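PDB 3O1I: periplasmic protein TorT from Vibrio parahaemolyticus, which probably binds a small solute in the periplasm, as TorT proteins do in trimethylamine N-oxide sensing with the membrane kinase TorS. Local coordinates for residues G200-I205 against L223-L228. Residues are numbered along the deposited sequence; the frame is centred on the assembly and turned at random.
Sequences GSAVAI and LVSVYL
With CG of Y227 lodged between its own backbone N and carbonyl carbon (chi1 68°) and the ring turned by a chi2 of 89°, the phenol of Y227 reaches back to the first turn of helix 202-214 and presents one face to A202. The methyl CB of A202 packs against the ring, 3.2 Å from CE1 of Y227, while CA and CB of S201 both lie near CE2, the CA oblique to the ring, and CG2 of V203 lies beside the hydroxyl. S201 is the N-cap of this helix: a chi1 of 56° turns its OG back over its own backbone to A204 N, from which it accepts an almost straight bond at 2.9 Å.

Just ahead of the helix, the ends of strands 197-200 and 222-225 pair in parallel. G200 N donates to V224 O at 3.1 Å, and a weak bond returns from V226 N to G200 O at 3.0 Å, so G200 joins the residues on both sides of S225. The CG2 branch of V226 lies against the same G200 carbonyl. S225 OG donates to Y227 O at 2.9 Å, tying the strand end to the turn that carries the ring. Further back along strand 222-225, CB of L223 meets CG1 of I205 at 4.0 Å, while CD1 of I205 rests on the V224 carbonyl. V232 of helix 230-236 adds to this buried packing, touching A202, I205 and S225.

The contact lies at the C-terminal ends of the strands in the beta-alpha-beta unit of strand 197-200, helix 202-214 and strand 222-225, where the helix begins, in one of the two parallel-sheet lobes characteristic of the type I periplasmic binding protein fold.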
loop_
_atom_site.group_PDB
_atom_site.type_symbol
_atom_site.label_atom_id
_atom_site.label_comp_id
_atom_site.label_asym_id
_atom_site.label_seq_id
_atom_site.Cartn_x
_atom_site.Cartn_y
_atom_site.Cartn_z
ATOM N N GLY D 200 -4.999 28.016 15.071
ATOM C CA GLY D 200 -4.033 27.228 14.335
ATOM C C GLY D 200 -4.193 27.278 12.831
ATOM O O GLY D 200 -4.918 28.121 12.302
ATOM N N SER D 201 -3.516 26.364 12.142
ATOM C CA SER D 201 -3.565 26.294 10.689
ATOM C C SER D 201 -4.949 25.955 10.187
ATOM O O SER D 201 -5.804 25.496 10.938
ATOM C CB SER D 201 -2.606 25.231 10.194
ATOM O OG SER D 201 -2.908 23.987 10.805
ATOM N N ALA D 202 -5.182 26.168 8.905
ATOM C CA ALA D 202 -6.490 25.846 8.384
ATOM C C ALA D 202 -6.671 24.354 8.579
ATOM O O ALA D 202 -7.791 23.871 8.736
ATOM C CB ALA D 202 -6.590 26.207 6.913
ATOM N N VAL D 203 -5.553 23.634 8.567
ATOM C CA VAL D 203 -5.556 22.186 8.744
ATOM C C VAL D 203 -6.040 21.905 10.165
ATOM O O VAL D 203 -7.052 21.233 10.369
ATOM C CB VAL D 203 -4.116 21.594 8.516
ATOM C CG1 VAL D 203 -4.054 20.113 8.904
ATOM C CG2 VAL D 203 -3.729 21.760 7.056
ATOM N N ALA D 204 -5.328 22.441 11.146
ATOM C CA ALA D 204 -5.717 22.234 12.528
ATOM C C ALA D 204 -7.207 22.548 12.715
ATOM O O ALA D 204 -7.997 21.663 13.065
ATOM C CB ALA D 204 -4.874 23.105 13.440
ATOM N N ILE D 205 -7.588 23.803 12.463
ATOM C CA ILE D 205 -8.973 24.224 12.620
ATOM C C ILE D 205 -9.949 23.286 11.924
ATOM O O ILE D 205 -10.927 22.876 12.538
ATOM C CB ILE D 205 -9.195 25.709 12.145
ATOM C CG1 ILE D 205 -8.983 26.669 13.321
ATOM C CG2 ILE D 205 -10.617 25.908 11.578
ATOM C CD1 ILE D 205 -7.556 26.757 13.825
ATOM N N LEU D 223 -12.802 28.481 17.609
ATOM C CA LEU D 223 -11.784 28.257 16.579
ATOM C C LEU D 223 -11.383 29.507 15.786
ATOM O O LEU D 223 -12.224 30.189 15.197
ATOM C CB LEU D 223 -12.269 27.173 15.618
ATOM C CG LEU D 223 -12.798 25.923 16.328
ATOM C CD1 LEU D 223 -13.199 24.874 15.298
ATOM C CD2 LEU D 223 -11.735 25.392 17.294
ATOM N N VAL D 224 -10.083 29.786 15.773
ATOM C CA VAL D 224 -9.525 30.933 15.072
ATOM C C VAL D 224 -8.400 30.466 14.148
ATOM O O VAL D 224 -7.362 29.995 14.619
ATOM C CB VAL D 224 -8.971 31.963 16.085
ATOM C CG1 VAL D 224 -8.191 33.057 15.375
ATOM C CG2 VAL D 224 -10.115 32.567 16.875
ATOM N N SER D 225 -8.621 30.607 12.840
ATOM C CA SER D 225 -7.659 30.215 11.802
ATOM C C SER D 225 -6.547 31.250 11.617
ATOM O O SER D 225 -6.734 32.420 11.941
ATOM C CB SER D 225 -8.398 30.051 10.472
ATOM O OG SER D 225 -8.093 28.820 9.841
ATOM N N VAL D 226 -5.399 30.829 11.090
ATOM C CA VAL D 226 -4.303 31.762 10.847
ATOM C C VAL D 226 -4.254 32.079 9.350
ATOM O O VAL D 226 -3.423 32.872 8.892
ATOM C CB VAL D 226 -2.962 31.191 11.315
ATOM C CG1 VAL D 226 -1.858 32.228 11.174
ATOM C CG2 VAL D 226 -3.072 30.780 12.764
ATOM N N TYR D 227 -5.159 31.450 8.596
ATOM C CA TYR D 227 -5.307 31.674 7.151
ATOM C C TYR D 227 -6.594 31.001 6.691
ATOM O O TYR D 227 -7.243 30.323 7.481
ATOM C CB TYR D 227 -4.078 31.182 6.352
ATOM C CG TYR D 227 -3.835 29.685 6.298
ATOM C CD1 TYR D 227 -4.413 28.903 5.293
ATOM C CD2 TYR D 227 -3.004 29.052 7.236
ATOM C CE1 TYR D 227 -4.171 27.531 5.220
ATOM C CE2 TYR D 227 -2.758 27.680 7.174
ATOM C CZ TYR D 227 -3.349 26.922 6.166
ATOM O OH TYR D 227 -3.191 25.546 6.130
ATOM N N LEU D 228 -6.979 31.184 5.433
ATOM C CA LEU D 228 -8.235 30.613 4.959
ATOM C C LEU D 228 -8.105 29.440 4.009
ATOM O O LEU D 228 -7.090 29.284 3.331
ATOM C CB LEU D 228 -9.075 31.701 4.272
ATOM C CG LEU D 228 -10.428 31.226 3.730
ATOM C CD1 LEU D 228 -11.420 31.095 4.871
ATOM C CD2 LEU D 228 -10.939 32.191 2.705
#